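Local structure of Ton_1535 (Thermococcus onnurineus, 3ZPJ) at residues A[164-169]-A[198-203]; A[172-177]-A[205-210]; A[38-43]-A[55-60]; A[15-20]-A[50-55]; A[298-303]-A[317-322]. The protein is of unknown function but folds as an alpha-solenoid, a right-handed superhelical stack of helices whose regular course is interrupted by a left-handed helical turn. All blocks are in the same frame, centred on the assembly; numbering follows the deposited sequence.

Interaction 1 (A[164-169]-A[198-203]); sequences LLEKAG and AIVEKK
The ammonium nitrogen NZ of K203 is gripped by two acids: it meets OE2 of E166 at 2.6 Å in a hydrogen-bonded salt bridge, and D170, just beyond the first segment, supplies a second carboxylate. NZ comes to OE2 from above the carboxylate, 39° out of its plane, and the extended lysine chain crosses that of E166 at about a right angle. E166 spans the gap because its CG stands anti to the backbone N (chi1 -174°) and the rest of the chain runs straight on. Beside this polar pair V200 gives apolar contact, its CG2 lying 3.5 Å from CD of E166, while I199 CG2 brushes OE2 at the margin. Long side chains suit the place, since the axes of 164-169 and 198-203 are 11.8 Å apart. With an alanine at E166, K203 would probably depend on D170 as its remaining acid here and V200 would lose the cover over its CG2. The two segments run 28° from parallel, and helix 174-190 comes between their helices in the chain; such alignment of alternate helices is typical of the stacked helical hairpins of an alpha-solenoid.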
# COMPACT_ATOMS: atom_id res chain seq x y z
N LEU A 164 -1.23 -3.62 -12.61
CA LEU A 164 -2.39 -3.22 -11.83
C LEU A 164 -2.33 -3.68 -10.36
O LEU A 164 -2.79 -2.97 -9.46
CB LEU A 164 -3.70 -3.66 -12.51
CG LEU A 164 -3.91 -3.05 -13.91
CD1 LEU A 164 -5.07 -3.68 -14.67
CD2 LEU A 164 -4.14 -1.60 -13.81
N LEU A 165 -1.79 -4.87 -10.13
CA LEU A 165 -1.60 -5.37 -8.77
C LEU A 165 -0.73 -4.35 -8.05
O LEU A 165 -1.07 -3.88 -6.97
CB LEU A 165 -0.93 -6.76 -8.78
CG LEU A 165 -1.83 -7.96 -9.07
CD1 LEU A 165 -0.98 -9.16 -9.46
CD2 LEU A 165 -2.71 -8.31 -7.87
N GLU A 166 0.36 -3.94 -8.71
CA GLU A 166 1.30 -2.99 -8.14
C GLU A 166 0.66 -1.65 -7.81
O GLU A 166 0.88 -1.10 -6.73
CB GLU A 166 2.53 -2.80 -9.04
CG GLU A 166 3.60 -1.92 -8.40
CD GLU A 166 4.74 -1.56 -9.34
OE1 GLU A 166 4.68 -1.90 -10.54
OE2 GLU A 166 5.71 -0.91 -8.87
N LYS A 167 -0.16 -1.14 -8.72
CA LYS A 167 -0.79 0.16 -8.50
C LYS A 167 -1.84 0.08 -7.38
O LYS A 167 -2.00 1.01 -6.60
CB LYS A 167 -1.37 0.74 -9.79
CG LYS A 167 -2.23 2.00 -9.61
CD LYS A 167 -1.43 3.26 -9.83
CE LYS A 167 -2.32 4.51 -9.73
NZ LYS A 167 -2.96 4.96 -11.00
N ALA A 168 -2.54 -1.04 -7.30
CA ALA A 168 -3.48 -1.27 -6.20
C ALA A 168 -2.72 -1.22 -4.88
O ALA A 168 -3.09 -0.49 -3.96
CB ALA A 168 -4.17 -2.62 -6.37
N GLY A 169 -1.66 -2.01 -4.81
CA GLY A 169 -0.77 -1.98 -3.67
C GLY A 169 -0.36 -0.57 -3.26
O GLY A 169 -0.49 -0.20 -2.10
N ALA A 198 12.48 -5.42 -9.62
CA ALA A 198 13.37 -4.78 -8.63
C ALA A 198 12.60 -3.71 -7.83
O ALA A 198 12.59 -3.71 -6.60
CB ALA A 198 14.58 -4.18 -9.33
N ILE A 199 11.90 -2.84 -8.54
CA ILE A 199 11.10 -1.80 -7.91
C ILE A 199 10.07 -2.38 -6.93
O ILE A 199 9.89 -1.88 -5.82
CB ILE A 199 10.40 -0.93 -8.97
CG1 ILE A 199 11.44 -0.15 -9.78
CG2 ILE A 199 9.42 0.03 -8.34
CD1 ILE A 199 12.29 0.76 -8.92
N VAL A 200 9.39 -3.46 -7.33
CA VAL A 200 8.39 -4.04 -6.45
C VAL A 200 9.05 -4.71 -5.24
O VAL A 200 8.50 -4.69 -4.15
CB VAL A 200 7.44 -5.03 -7.17
CG1 VAL A 200 6.47 -5.68 -6.16
CG2 VAL A 200 6.66 -4.33 -8.25
N GLU A 201 10.19 -5.35 -5.46
CA GLU A 201 10.94 -5.93 -4.36
C GLU A 201 11.24 -4.81 -3.33
O GLU A 201 11.03 -4.98 -2.14
CB GLU A 201 12.21 -6.58 -4.90
CG GLU A 201 13.24 -7.02 -3.86
CD GLU A 201 14.37 -7.81 -4.52
OE1 GLU A 201 14.24 -8.15 -5.72
OE2 GLU A 201 15.39 -8.09 -3.86
N LYS A 202 11.69 -3.66 -3.83
CA LYS A 202 11.95 -2.50 -2.99
C LYS A 202 10.67 -1.99 -2.30
O LYS A 202 10.72 -1.65 -1.12
CB LYS A 202 12.63 -1.39 -3.80
CG LYS A 202 13.07 -0.21 -2.98
CD LYS A 202 13.91 0.72 -3.82
CE LYS A 202 14.04 2.07 -3.16
NZ LYS A 202 14.64 3.06 -4.11
N LYS A 203 9.54 -1.98 -2.99
CA LYS A 203 8.29 -1.53 -2.35
C LYS A 203 7.84 -2.49 -1.24
O LYS A 203 7.09 -2.12 -0.33
CB LYS A 203 7.15 -1.33 -3.37
CG LYS A 203 7.41 -0.20 -4.37
CD LYS A 203 6.28 -0.06 -5.37
CE LYS A 203 6.37 1.21 -6.20
NZ LYS A 203 5.41 1.20 -7.38

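Interaction 2 (A[172-177]-A[205-210]); sequences LPSNEA and ELAKTV
S174 and A207 bring their backbones close, CA to CA 5.0 Å, where the start of one solenoid helix, 174-190, meets the last turn of the next, 194-209. In this alpha-solenoid the contact joins two successive helices, and a serine makes it with a single hydroxyl. From the backbone outward, CB of S174 points toward the other segment and lies 3.4 Å from the carbonyl oxygen of A207, with the methyl of A207 also nearby. The tip, OG, sits anti to the carbonyl carbon of its own residue (chi1 -72°), which turns it toward two backbone oxygens, both on the side of the other segment. OG of S174 approaches V210 O at 2.9 Å and A207 O at 3.1 Å, and both oxygens are within hydrogen-bonding distance. Serine suits this buried spot because its short CB-OG arm fits beside the A207 methyl and carries a polar tip to the carbonyls. V210 is the first residue to leave helical geometry after 205-209, although its N still bonds to L206 O. The backbone of S174 is hydrogen-bonded in turn to G214, and R219 reaches L172 O, so the loop and helix that follow also lean on this junction. Apart from the hydroxyl's polar partners, the nearest approach of one side chain to the other is OG of S174 to CB of A207, 3.7 Å.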
# COMPACT_ATOMS: atom_id res chain seq x y z
N LEU A 172 -2.80 1.34 -1.17
CA LEU A 172 -3.24 0.73 0.09
C LEU A 172 -2.26 0.94 1.22
O LEU A 172 -1.08 1.19 1.00
CB LEU A 172 -3.46 -0.77 -0.11
CG LEU A 172 -4.63 -1.11 -1.02
CD1 LEU A 172 -4.64 -2.60 -1.34
CD2 LEU A 172 -5.95 -0.67 -0.41
N PRO A 173 -2.75 0.86 2.46
CA PRO A 173 -1.81 0.82 3.58
C PRO A 173 -1.00 -0.48 3.56
O PRO A 173 -1.46 -1.49 2.98
CB PRO A 173 -2.72 0.89 4.81
CG PRO A 173 -4.03 0.31 4.34
CD PRO A 173 -4.15 0.80 2.91
N SER A 174 0.17 -0.46 4.20
CA SER A 174 1.12 -1.57 4.18
C SER A 174 0.49 -2.94 4.47
O SER A 174 0.77 -3.90 3.76
CB SER A 174 2.30 -1.35 5.16
OG SER A 174 3.20 -0.34 4.70
N ASN A 175 -0.36 -3.04 5.49
CA ASN A 175 -0.88 -4.36 5.84
C ASN A 175 -1.76 -4.91 4.72
O ASN A 175 -1.75 -6.11 4.45
CB ASN A 175 -1.62 -4.36 7.17
CG ASN A 175 -2.83 -3.46 7.15
OD1 ASN A 175 -2.84 -2.42 6.50
ND2 ASN A 175 -3.87 -3.87 7.85
N GLU A 176 -2.49 -4.03 4.06
CA GLU A 176 -3.34 -4.47 2.97
C GLU A 176 -2.56 -4.58 1.67
O GLU A 176 -2.85 -5.43 0.85
CB GLU A 176 -4.55 -3.54 2.83
CG GLU A 176 -5.47 -3.60 4.05
CD GLU A 176 -6.50 -2.47 4.07
OE1 GLU A 176 -6.47 -1.61 3.15
OE2 GLU A 176 -7.33 -2.43 5.01
N ALA A 177 -1.53 -3.75 1.51
CA ALA A 177 -0.79 -3.69 0.25
C ALA A 177 0.08 -4.92 -0.01
O ALA A 177 0.36 -5.27 -1.16
CB ALA A 177 0.07 -2.43 0.20
N GLU A 205 10.13 -4.24 0.81
CA GLU A 205 10.98 -3.94 1.97
C GLU A 205 10.45 -2.67 2.63
O GLU A 205 10.38 -2.58 3.84
CB GLU A 205 12.44 -3.70 1.59
CG GLU A 205 13.17 -4.85 0.92
CD GLU A 205 14.62 -4.49 0.58
OE1 GLU A 205 15.28 -3.83 1.41
OE2 GLU A 205 15.09 -4.84 -0.53
N LEU A 206 10.07 -1.70 1.81
CA LEU A 206 9.55 -0.45 2.34
C LEU A 206 8.24 -0.70 3.08
O LEU A 206 8.11 -0.30 4.22
CB LEU A 206 9.39 0.58 1.21
CG LEU A 206 8.65 1.88 1.54
CD1 LEU A 206 9.17 2.53 2.80
CD2 LEU A 206 8.83 2.83 0.36
N ALA A 207 7.29 -1.37 2.45
CA ALA A 207 6.04 -1.63 3.14
C ALA A 207 6.28 -2.41 4.45
O ALA A 207 5.60 -2.18 5.44
CB ALA A 207 5.05 -2.39 2.25
N LYS A 208 7.24 -3.33 4.43
CA LYS A 208 7.55 -4.13 5.61
C LYS A 208 8.22 -3.31 6.70
O LYS A 208 7.98 -3.53 7.88
CB LYS A 208 8.46 -5.32 5.26
CG LYS A 208 7.72 -6.59 4.92
CD LYS A 208 8.66 -7.64 4.35
CE LYS A 208 7.88 -8.80 3.74
NZ LYS A 208 8.76 -9.75 2.98
N THR A 209 9.06 -2.36 6.30
CA THR A 209 9.83 -1.55 7.23
C THR A 209 8.95 -0.48 7.86
O THR A 209 8.95 -0.29 9.07
CB THR A 209 10.99 -0.84 6.53
OG1 THR A 209 11.76 -1.78 5.76
CG2 THR A 209 11.89 -0.15 7.57
N VAL A 210 8.21 0.23 7.02
CA VAL A 210 7.30 1.27 7.49
C VAL A 210 5.88 0.71 7.39
O VAL A 210 5.19 0.88 6.38
CB VAL A 210 7.44 2.54 6.64
CG1 VAL A 210 6.67 3.67 7.27
CG2 VAL A 210 8.90 2.93 6.53

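Interaction 3 (A[38-43]-A[55-60]); sequences KIVVTI and SIMEDA
V40, I39, I56 and M57 meet without a ring or any other flat group among them, so there are no faces or edges to cover and the contact is made wholly by aliphatic groups and a thioether. V40 lies at its middle and uses both branches. The side chains of V40 and I56 slide past each other in opposite directions, and CG2 of V40 reaches the branch methyl CG2 of I56 at 3.6 Å. The other branch of V40, CG1, placed anti to the backbone N (chi1 159°), goes instead to the methionine, where it touches CE of M57 at 3.5 Å. M57 reaches this methyl although its CB does not aim at the other helix: the chain bends at chi2 (-55°), and the flexible thioether swings its end across V40 at about a right angle. Segments 38-43 and 55-60 run nearly antiparallel, 156° between their directions, with axes 10.1 Å apart; they belong to consecutive helices of the chain, 29-45 and 53-66, and form a helical hairpin of the kind that alpha-solenoids stack. Beta-branched residues fit such an interface because their methyls sit close to the helix and stay stiff, while methionine can adapt to what remains. Next to V40, I39 brings its CG2 to CD1 of I56, 3.8 Å away, the two chains crossing at about a right angle. L20 of helix 16-22 packs on both isoleucines, and T83, L84 and M87 close round M57, continuing the buried core into the neighbouring helices.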
# COMPACT_ATOMS: atom_id res chain seq x y z
N LYS A 38 -15.16 11.88 -11.71
CA LYS A 38 -14.06 12.64 -11.11
C LYS A 38 -14.55 13.99 -10.62
O LYS A 38 -14.02 14.56 -9.67
CB LYS A 38 -12.95 12.83 -12.13
CG LYS A 38 -11.58 13.15 -11.55
CD LYS A 38 -10.51 13.04 -12.64
CE LYS A 38 -10.56 11.67 -13.32
NZ LYS A 38 -9.68 11.57 -14.51
N ILE A 39 -15.56 14.53 -11.30
CA ILE A 39 -16.24 15.72 -10.83
C ILE A 39 -16.98 15.46 -9.52
O ILE A 39 -16.88 16.24 -8.57
CB ILE A 39 -17.23 16.20 -11.86
CG1 ILE A 39 -16.48 16.72 -13.09
CG2 ILE A 39 -18.15 17.27 -11.26
CD1 ILE A 39 -17.35 17.47 -14.05
N VAL A 40 -17.73 14.36 -9.47
CA VAL A 40 -18.46 13.96 -8.27
C VAL A 40 -17.51 13.77 -7.10
O VAL A 40 -17.77 14.25 -6.00
CB VAL A 40 -19.24 12.65 -8.50
CG1 VAL A 40 -19.56 11.97 -7.16
CG2 VAL A 40 -20.51 12.92 -9.29
N VAL A 41 -16.42 13.06 -7.34
CA VAL A 41 -15.47 12.75 -6.27
C VAL A 41 -14.85 14.02 -5.68
O VAL A 41 -14.84 14.20 -4.46
CB VAL A 41 -14.41 11.71 -6.73
CG1 VAL A 41 -13.26 11.63 -5.75
CG2 VAL A 41 -15.06 10.33 -6.90
N THR A 42 -14.37 14.93 -6.53
CA THR A 42 -13.79 16.17 -6.01
C THR A 42 -14.81 17.01 -5.26
O THR A 42 -14.48 17.62 -4.25
CB THR A 42 -13.07 17.02 -7.10
OG1 THR A 42 -14.00 17.35 -8.14
CG2 THR A 42 -11.89 16.24 -7.68
N ILE A 43 -16.06 17.03 -5.72
CA ILE A 43 -17.13 17.70 -4.96
C ILE A 43 -17.31 17.08 -3.58
O ILE A 43 -17.33 17.78 -2.56
CB ILE A 43 -18.47 17.64 -5.68
CG1 ILE A 43 -18.46 18.52 -6.93
CG2 ILE A 43 -19.60 18.08 -4.75
CD1 ILE A 43 -19.81 18.55 -7.64
N SER A 55 -27.54 13.94 -9.84
CA SER A 55 -27.78 14.18 -11.26
C SER A 55 -26.61 13.72 -12.15
O SER A 55 -26.82 13.21 -13.25
CB SER A 55 -28.07 15.65 -11.51
OG SER A 55 -28.24 15.88 -12.89
N ILE A 56 -25.39 13.92 -11.67
CA ILE A 56 -24.22 13.52 -12.41
C ILE A 56 -24.08 12.00 -12.47
O ILE A 56 -23.78 11.43 -13.53
CB ILE A 56 -22.94 14.09 -11.78
CG1 ILE A 56 -23.00 15.61 -11.69
CG2 ILE A 56 -21.73 13.67 -12.60
CD1 ILE A 56 -21.79 16.22 -11.00
N MET A 57 -24.27 11.34 -11.33
CA MET A 57 -24.20 9.88 -11.27
C MET A 57 -25.25 9.25 -12.20
O MET A 57 -24.97 8.27 -12.89
CB MET A 57 -24.37 9.38 -9.84
CG MET A 57 -23.16 9.61 -8.94
SD MET A 57 -21.60 8.94 -9.55
CE MET A 57 -20.76 8.77 -8.01
N GLU A 58 -26.45 9.83 -12.23
CA GLU A 58 -27.47 9.43 -13.20
C GLU A 58 -26.96 9.52 -14.64
O GLU A 58 -27.27 8.66 -15.47
CB GLU A 58 -28.73 10.29 -13.07
CG GLU A 58 -29.64 9.97 -11.89
CD GLU A 58 -30.85 10.91 -11.84
OE1 GLU A 58 -30.80 11.99 -12.48
OE2 GLU A 58 -31.85 10.57 -11.18
N ASP A 59 -26.21 10.57 -14.96
CA ASP A 59 -25.72 10.75 -16.32
C ASP A 59 -24.67 9.70 -16.66
O ASP A 59 -24.67 9.14 -17.76
CB ASP A 59 -25.12 12.14 -16.50
CG ASP A 59 -26.16 13.21 -16.47
OD1 ASP A 59 -27.36 12.88 -16.63
OD2 ASP A 59 -25.78 14.38 -16.30
N ALA A 60 -23.80 9.45 -15.69
CA ALA A 60 -22.78 8.43 -15.82
C ALA A 60 -23.43 7.06 -15.94
O ALA A 60 -23.08 6.28 -16.82
CB ALA A 60 -21.81 8.49 -14.62

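Interaction 4 (A[15-20]-A[50-55]); sequences YYEEAL and MEWIPS
Y16 and W52 face each other with their CA atoms 8.2 Å apart, and the backbones then diverge, so that the CA atoms of L20 and S55, four and three residues further on, stand 10.1 Å apart. Y15 is the N-cap of the helix that carries Y16. Into the gap W52 inserts its indole, which makes every close contact between the two segments. The phenol ring of Y16 forms an offset stack on the five-membered ring of W52, centroids 4.9 Å apart and planes inclined by 30°. CG of Y16 stands anti to its carbonyl carbon (chi1 -68°), which brings the ring alongside the indole. The same tyrosine adds a CH-pi contact: its CB sits over the indole face, 3.9 Å from the five-membered ring's centroid and only 17° off the normal. Further along the indole, CH2 of W52 meets CB of E17 at 3.8 Å, and CD1 of L20 lies 3.9 Å from CZ3 of W52, so the one indole serves three residues of helix 16-22. Y16 also rests on V11, P49 and I43, which tie the pair to neighbouring helices and the loop before W52. A leucine in place of W52 would probably leave the Y16 ring without its stacking partner and open a gap beside L20 and E17. No hydrogen bond crosses here: the cohesion comes from the ring stack, the Y16 CB-H over the indole and apolar packing, so it depends on matched shape rather than on paired charges.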
# COMPACT_ATOMS: atom_id res chain seq x y z
N TYR A 15 -19.24 26.75 -12.65
CA TYR A 15 -20.23 26.66 -13.73
C TYR A 15 -20.55 25.21 -14.09
O TYR A 15 -20.32 24.77 -15.22
CB TYR A 15 -19.73 27.41 -14.96
CG TYR A 15 -20.01 28.90 -14.92
CD1 TYR A 15 -19.24 29.76 -14.13
CD2 TYR A 15 -21.05 29.45 -15.67
CE1 TYR A 15 -19.50 31.12 -14.10
CE2 TYR A 15 -21.31 30.80 -15.64
CZ TYR A 15 -20.53 31.64 -14.85
OH TYR A 15 -20.79 32.99 -14.83
N TYR A 16 -21.08 24.47 -13.11
CA TYR A 16 -21.28 23.03 -13.23
C TYR A 16 -22.18 22.60 -14.40
O TYR A 16 -21.86 21.66 -15.12
CB TYR A 16 -21.80 22.46 -11.92
CG TYR A 16 -20.80 22.51 -10.79
CD1 TYR A 16 -19.87 21.51 -10.63
CD2 TYR A 16 -20.78 23.58 -9.89
CE1 TYR A 16 -18.95 21.55 -9.61
CE2 TYR A 16 -19.86 23.62 -8.86
CZ TYR A 16 -18.95 22.61 -8.72
OH TYR A 16 -18.02 22.63 -7.71
N GLU A 17 -23.28 23.29 -14.60
CA GLU A 17 -24.22 22.90 -15.64
C GLU A 17 -23.57 22.93 -17.02
O GLU A 17 -23.86 22.10 -17.87
CB GLU A 17 -25.45 23.80 -15.60
CG GLU A 17 -26.49 23.50 -16.67
CD GLU A 17 -27.75 24.35 -16.48
OE1 GLU A 17 -28.05 24.72 -15.32
OE2 GLU A 17 -28.43 24.65 -17.49
N GLU A 18 -22.68 23.90 -17.22
CA GLU A 18 -22.01 24.06 -18.51
C GLU A 18 -20.92 23.03 -18.71
O GLU A 18 -20.74 22.53 -19.81
CB GLU A 18 -21.42 25.45 -18.64
CG GLU A 18 -22.33 26.43 -19.30
CD GLU A 18 -21.69 27.79 -19.36
OE1 GLU A 18 -20.54 27.87 -19.84
OE2 GLU A 18 -22.32 28.77 -18.91
N ALA A 19 -20.18 22.75 -17.63
CA ALA A 19 -19.17 21.70 -17.64
C ALA A 19 -19.77 20.38 -18.08
O ALA A 19 -19.19 19.66 -18.91
CB ALA A 19 -18.55 21.54 -16.27
N LEU A 20 -20.92 20.06 -17.51
CA LEU A 20 -21.56 18.78 -17.79
C LEU A 20 -22.07 18.77 -19.22
O LEU A 20 -22.11 17.73 -19.86
CB LEU A 20 -22.69 18.51 -16.80
CG LEU A 20 -22.27 18.53 -15.32
CD1 LEU A 20 -23.48 18.50 -14.42
CD2 LEU A 20 -21.29 17.40 -14.99
N MET A 50 -22.90 19.53 -2.92
CA MET A 50 -23.26 18.12 -2.88
C MET A 50 -24.54 17.79 -3.66
O MET A 50 -24.75 16.65 -4.06
CB MET A 50 -23.35 17.63 -1.43
CG MET A 50 -22.05 17.67 -0.65
SD MET A 50 -20.94 16.32 -1.05
CE MET A 50 -19.79 16.38 0.32
N GLU A 51 -25.39 18.79 -3.89
CA GLU A 51 -26.68 18.55 -4.55
C GLU A 51 -26.58 18.35 -6.07
O GLU A 51 -27.58 18.15 -6.74
CB GLU A 51 -27.69 19.65 -4.22
CG GLU A 51 -27.46 20.96 -4.95
CD GLU A 51 -26.34 21.80 -4.36
OE1 GLU A 51 -25.68 21.34 -3.40
OE2 GLU A 51 -26.11 22.93 -4.86
N TRP A 52 -25.36 18.41 -6.60
CA TRP A 52 -25.14 18.09 -8.02
C TRP A 52 -24.88 16.59 -8.22
O TRP A 52 -25.13 16.05 -9.30
CB TRP A 52 -23.97 18.91 -8.60
CG TRP A 52 -24.35 20.29 -9.14
CD1 TRP A 52 -24.08 21.51 -8.58
CD2 TRP A 52 -25.08 20.56 -10.36
NE1 TRP A 52 -24.60 22.52 -9.37
CE2 TRP A 52 -25.21 21.96 -10.46
CE3 TRP A 52 -25.63 19.76 -11.36
CZ2 TRP A 52 -25.86 22.57 -11.52
CZ3 TRP A 52 -26.29 20.37 -12.41
CH2 TRP A 52 -26.40 21.76 -12.49
N ILE A 53 -24.38 15.94 -7.17
CA ILE A 53 -23.95 14.53 -7.23
C ILE A 53 -24.95 13.50 -7.78
O ILE A 53 -24.58 12.65 -8.61
CB ILE A 53 -23.34 14.08 -5.87
CG1 ILE A 53 -22.07 14.89 -5.58
CG2 ILE A 53 -23.06 12.57 -5.86
CD1 ILE A 53 -21.31 14.47 -4.34
N PRO A 54 -26.23 13.56 -7.34
CA PRO A 54 -27.18 12.57 -7.85
C PRO A 54 -27.41 12.71 -9.35
O PRO A 54 -27.46 11.69 -10.05
CB PRO A 54 -28.47 12.92 -7.09
CG PRO A 54 -28.00 13.53 -5.83
CD PRO A 54 -26.83 14.38 -6.27
N SER A 55 -27.54 13.94 -9.84
CA SER A 55 -27.78 14.18 -11.26
C SER A 55 -26.61 13.72 -12.15
O SER A 55 -26.82 13.21 -13.25
CB SER A 55 -28.07 15.65 -11.51
OG SER A 55 -28.24 15.88 -12.89

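Interaction 5 (A[298-303]-A[317-322]); sequences RALKFA and KAIALE
Helices 296-303 and 309-325 form a helical hairpin, and I319 on the second helix fills the angle between A299, L300 and A303 on the first. The segments run almost antiparallel, 158° between their directions, with axes 10.5 Å apart. One methyl, CD1 of I319, makes all the close contacts. CD1 of I319 lies 3.6 Å from CB of A303 and equally far from the backbone O of A299, whose own CB is a looser neighbour. CD1 of L300 meets CD1 of I319 at 3.9 Å, the leucine chain crossing the isoleucine at about a right angle. I319 reaches this far because CG1 is set anti to its carbonyl carbon (chi1 -69°) and CD1 then continues outward (chi2 167°). As in other alpha-solenoids, the inner face of the hairpin is apolar: alanines, four residues apart on the first helix, keep its surface low enough for the isoleucine to come down onto the backbone. T291 of helix 280-293 packs on both A299 and I319, and I335 of helix 332-338 touches L300. A303 is further backed by A315 and L316, which precede I319 on its own helix.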
# COMPACT_ATOMS: atom_id res chain seq x y z
N ARG A 298 20.10 2.22 23.53
CA ARG A 298 18.67 2.41 23.77
C ARG A 298 17.94 1.08 23.68
O ARG A 298 17.03 0.82 24.46
CB ARG A 298 18.07 3.39 22.76
CG ARG A 298 18.51 4.84 22.90
CD ARG A 298 17.80 5.67 21.85
NE ARG A 298 18.22 7.06 21.79
CZ ARG A 298 17.72 8.01 22.58
NH1 ARG A 298 16.80 7.71 23.48
NH2 ARG A 298 18.15 9.26 22.46
N ALA A 299 18.35 0.24 22.73
CA ALA A 299 17.71 -1.05 22.52
C ALA A 299 17.78 -1.91 23.77
O ALA A 299 16.83 -2.61 24.11
CB ALA A 299 18.32 -1.78 21.33
N LEU A 300 18.90 -1.83 24.48
CA LEU A 300 19.02 -2.58 25.72
C LEU A 300 18.07 -2.05 26.79
O LEU A 300 17.47 -2.84 27.53
CB LEU A 300 20.46 -2.59 26.22
CG LEU A 300 20.72 -3.60 27.33
CD1 LEU A 300 20.38 -5.00 26.85
CD2 LEU A 300 22.16 -3.52 27.82
N LYS A 301 17.93 -0.73 26.87
CA LYS A 301 17.03 -0.15 27.87
C LYS A 301 15.64 -0.73 27.68
O LYS A 301 14.98 -1.15 28.64
CB LYS A 301 16.92 1.37 27.73
CG LYS A 301 18.18 2.16 27.93
CD LYS A 301 17.90 3.62 27.57
CE LYS A 301 19.12 4.48 27.73
NZ LYS A 301 19.75 4.23 29.04
N PHE A 302 15.18 -0.75 26.43
CA PHE A 302 13.86 -1.28 26.14
C PHE A 302 13.73 -2.78 26.37
O PHE A 302 12.81 -3.22 27.06
CB PHE A 302 13.39 -0.86 24.75
CG PHE A 302 12.91 0.55 24.70
CD1 PHE A 302 11.61 0.86 25.06
CD2 PHE A 302 13.76 1.58 24.37
CE1 PHE A 302 11.16 2.17 25.05
CE2 PHE A 302 13.32 2.88 24.35
CZ PHE A 302 12.02 3.17 24.69
N ALA A 303 14.68 -3.56 25.84
CA ALA A 303 14.66 -5.00 26.02
C ALA A 303 14.53 -5.41 27.49
O ALA A 303 13.78 -6.34 27.81
CB ALA A 303 15.90 -5.62 25.40
N LYS A 317 18.95 -11.71 23.27
CA LYS A 317 19.85 -12.50 22.43
C LYS A 317 20.30 -11.68 21.23
O LYS A 317 21.51 -11.47 21.03
CB LYS A 317 19.18 -13.80 21.96
CG LYS A 317 20.06 -14.61 21.01
CD LYS A 317 19.55 -16.03 20.83
CE LYS A 317 19.04 -16.28 19.42
NZ LYS A 317 18.67 -17.71 19.21
N ALA A 318 19.33 -11.21 20.45
CA ALA A 318 19.59 -10.39 19.26
C ALA A 318 20.61 -9.29 19.54
O ALA A 318 21.60 -9.15 18.82
CB ALA A 318 18.30 -9.79 18.74
N ILE A 319 20.36 -8.52 20.59
CA ILE A 319 21.27 -7.45 20.97
C ILE A 319 22.67 -8.00 21.17
O ILE A 319 23.66 -7.41 20.73
CB ILE A 319 20.80 -6.75 22.25
CG1 ILE A 319 19.51 -5.96 21.99
CG2 ILE A 319 21.90 -5.84 22.80
CD1 ILE A 319 18.81 -5.49 23.27
N ALA A 320 22.76 -9.15 21.83
CA ALA A 320 24.05 -9.74 22.16
C ALA A 320 24.78 -10.23 20.92
O ALA A 320 26.00 -10.11 20.83
CB ALA A 320 23.89 -10.85 23.17
N LEU A 321 24.04 -10.78 19.96
CA LEU A 321 24.66 -11.23 18.72
C LEU A 321 25.24 -10.05 17.95
O LEU A 321 26.36 -10.12 17.45
CB LEU A 321 23.65 -11.96 17.83
CG LEU A 321 23.05 -13.27 18.35
CD1 LEU A 321 22.16 -13.87 17.27
CD2 LEU A 321 24.13 -14.25 18.78
N GLU A 322 24.46 -8.98 17.86
CA GLU A 322 24.90 -7.78 17.16
C GLU A 322 26.15 -7.23 17.83
O GLU A 322 27.09 -6.82 17.15
CB GLU A 322 23.82 -6.72 17.16
CG GLU A 322 24.17 -5.53 16.29
CD GLU A 322 24.25 -5.90 14.82
OE1 GLU A 322 23.51 -6.81 14.40
OE2 GLU A 322 25.05 -5.27 14.09

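Overall arrangement
Along the chain the contacts fall into three groups spread through the solenoid. Interactions 3 and 4 lie together near the N-terminal end, their centres 7 Å apart, alternating in sequence, sharing S55 and helix 53-66, and touching through pairs such as I43 with Y16. Interactions 1 and 2 follow near the middle, their centres 10 Å apart; both use helix 194-209, joined to the successive helices 151-170 and 174-190. Interaction 5 comes last, on the other side of the chain's centre from interactions 3 and 4, its centre about 60 Å from that of interaction 4. The distant groups do not touch, consistent with an elongated solenoid held by local contacts between helices near in the chain.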